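Local coordinates for FMN-binding domain-containing protein (Clostridium perfringens, PDB 3O6U) that probably binds FMN, although its precise biological role has not been established, at residues Ile85-Thr89 / Gly90-Ser94. Sequence-based numbering, arbitrary orientation.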
ATOM      1  N   ILE A  85       5.274  -4.172  -9.745  1.00 46.51           N
ATOM      2  CA  ILE A  85       4.088  -4.976 -10.011  1.00 44.43           C
ATOM      3  C   ILE A  85       3.291  -4.348 -11.153  1.00 42.59           C
ATOM      4  O   ILE A  85       3.527  -3.200 -11.520  1.00 42.65           O
ATOM      5  CB  ILE A  85       3.160  -5.104  -8.765  1.00 43.80           C
ATOM      6  CG1 ILE A  85       2.835  -3.726  -8.189  1.00 52.01           C
ATOM      7  CG2 ILE A  85       3.815  -5.971  -7.716  1.00 35.03           C
ATOM      8  CD1 ILE A  85       1.403  -3.607  -7.675  1.00 45.97           C
ATOM      9  N   ASP A  86       2.358  -5.113 -11.714  1.00 46.35           N
ATOM     10  CA  ASP A  86       1.510  -4.649 -12.814  1.00 45.89           C
ATOM     11  C   ASP A  86       0.365  -3.833 -12.223  1.00 38.36           C
ATOM     12  O   ASP A  86      -0.216  -4.232 -11.208  1.00 36.99           O
ATOM     13  CB  ASP A  86       0.925  -5.843 -13.581  1.00 49.84           C
ATOM     14  CG  ASP A  86       1.940  -6.955 -13.810  1.00 66.08           C
ATOM     15  OD1 ASP A  86       3.067  -6.664 -14.281  1.00 67.16           O
ATOM     16  OD2 ASP A  86       1.606  -8.129 -13.522  1.00 68.82           O
ATOM     17  N   VAL A  87       0.015  -2.709 -12.839  1.00 34.05           N
ATOM     18  CA  VAL A  87      -1.061  -1.937 -12.257  1.00 34.32           C
ATOM     19  C   VAL A  87      -2.360  -2.712 -12.407  1.00 35.26           C
ATOM     20  O   VAL A  87      -2.450  -3.615 -13.228  1.00 35.86           O
ATOM     21  CB  VAL A  87      -1.131  -0.469 -12.839  1.00 40.17           C
ATOM     22  CG1 VAL A  87       0.279   0.104 -12.931  1.00 27.92           C
ATOM     23  CG2 VAL A  87      -1.838  -0.409 -14.159  1.00 35.65           C
ATOM     24  N   ILE A  88      -3.330  -2.445 -11.542  1.00 34.59           N
ATOM     25  CA  ILE A  88      -4.599  -3.150 -11.646  1.00 40.79           C
ATOM     26  C   ILE A  88      -5.618  -2.285 -12.400  1.00 50.92           C
ATOM     27  O   ILE A  88      -5.954  -1.166 -12.004  1.00 44.29           O
ATOM     28  CB  ILE A  88      -5.152  -3.555 -10.247  1.00 32.80           C
ATOM     29  CG1 ILE A  88      -4.283  -4.662  -9.646  1.00 36.37           C
ATOM     30  CG2 ILE A  88      -6.591  -4.044 -10.363  1.00 29.10           C
ATOM     31  CD1 ILE A  88      -4.355  -4.724  -8.122  1.00 31.26           C
ATOM     32  N   THR A  89      -6.077  -2.828 -13.517  1.00 58.10           N
ATOM     33  CA  THR A  89      -7.057  -2.195 -14.386  1.00 57.98           C
ATOM     34  C   THR A  89      -8.238  -1.688 -13.569  1.00 49.45           C
ATOM     35  O   THR A  89      -8.906  -2.475 -12.900  1.00 33.46           O
ATOM     36  CB  THR A  89      -7.610  -3.217 -15.408  1.00 60.03           C
ATOM     37  OG1 THR A  89      -6.555  -4.099 -15.819  1.00 62.98           O
ATOM     38  CG2 THR A  89      -8.202  -2.504 -16.622  1.00 52.10           C
ATOM     39  N   GLY A  90      -8.480  -0.380 -13.637  1.00 46.62           N
ATOM     40  CA  GLY A  90      -9.601   0.226 -12.940  1.00 45.72           C
ATOM     41  C   GLY A  90      -9.247   0.787 -11.578  1.00 43.95           C
ATOM     42  O   GLY A  90     -10.106   1.304 -10.855  1.00 37.00           O
ATOM     43  N   ALA A  91      -7.969   0.681 -11.237  1.00 39.12           N
ATOM     44  CA  ALA A  91      -7.442   1.154  -9.957  1.00 36.84           C
ATOM     45  C   ALA A  91      -5.984   1.478 -10.213  1.00 35.65           C
ATOM     46  O   ALA A  91      -5.094   1.023  -9.489  1.00 34.43           O
ATOM     47  CB  ALA A  91      -7.564   0.038  -8.882  1.00 28.91           C
ATOM     48  N   THR A  92      -5.754   2.266 -11.256  1.00 35.77           N
ATOM     49  CA  THR A  92      -4.405   2.633 -11.671  1.00 34.91           C
ATOM     50  C   THR A  92      -3.741   3.582 -10.698  1.00 38.06           C
ATOM     51  O   THR A  92      -2.531   3.547 -10.494  1.00 46.12           O
ATOM     52  CB  THR A  92      -4.423   3.281 -13.091  1.00 41.23           C
ATOM     53  OG1 THR A  92      -4.779   2.288 -14.061  1.00 52.17           O
ATOM     54  CG2 THR A  92      -3.058   3.855 -13.450  1.00 33.92           C
ATOM     55  N   SER A  93      -4.557   4.431 -10.098  1.00 34.12           N
ATOM     56  CA  SER A  93      -4.103   5.430  -9.142  1.00 31.76           C
ATOM     57  C   SER A  93      -3.501   4.753  -7.909  1.00 29.04           C
ATOM     58  O   SER A  93      -2.366   5.034  -7.521  1.00 34.11           O
ATOM     59  CB  SER A  93      -5.296   6.305  -8.745  1.00 26.92           C
ATOM     60  OG  SER A  93      -4.872   7.594  -8.364  1.00 38.11           O
ATOM     61  N   SER A  94      -4.265   3.856  -7.301  1.00 26.59           N
ATOM     62  CA  SER A  94      -3.799   3.139  -6.126  1.00 25.68           C
ATOM     63  C   SER A  94      -2.615   2.220  -6.455  1.00 26.82           C
ATOM     64  O   SER A  94      -1.684   2.075  -5.657  1.00 27.19           O
ATOM     65  CB  SER A  94      -4.964   2.360  -5.529  1.00 28.77           C
ATOM     66  OG  SER A  94      -5.991   3.267  -5.158  1.00 27.38           O
TER
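Val87 leans across the mouth of a tight turn toward Thr92, the first residue of helix 92-111, and the two side chains cross at a slant. The touching branch is CG2 of Val87, which lies 4.0 Å from OG1 of Thr92, a methyl against a hydroxyl in van der Waals contact. Thr92 offers that oxygen because OG1 is anti to its own carbonyl carbon (chi1 -68°), which sets it beside the backbone N and turned back to the preceding loop. Between them the chain reverses in a type II beta turn, closed by Ala91 N, which donates to Ile88 O over 2.8 Å; the bond is bent, 141° at the hydrogen, with the donor 24° off the carbonyl plane. Gly90 takes the positive phi of this turn, at the i+2 position, where glycine is favoured. Beneath the turn, Ile88 CG2 approaches Ala91 CB at 4.5 Å, and both side chains also pack on Ile64. Ala91 is the N-cap residue, and Ser95 OG ties its carbonyl O and the N of Ile88 to the first helical turn. The Thr-Gly-Ala-Thr sequence resembles the motif whose last threonine carries covalent FMN in NqrC and RnfG relatives. The turn and Ser95 together fix the backbone and so place Thr92 at the helix start, while the Val87 methyl makes an apolar contact, without a bond, on one side of its hydroxyl.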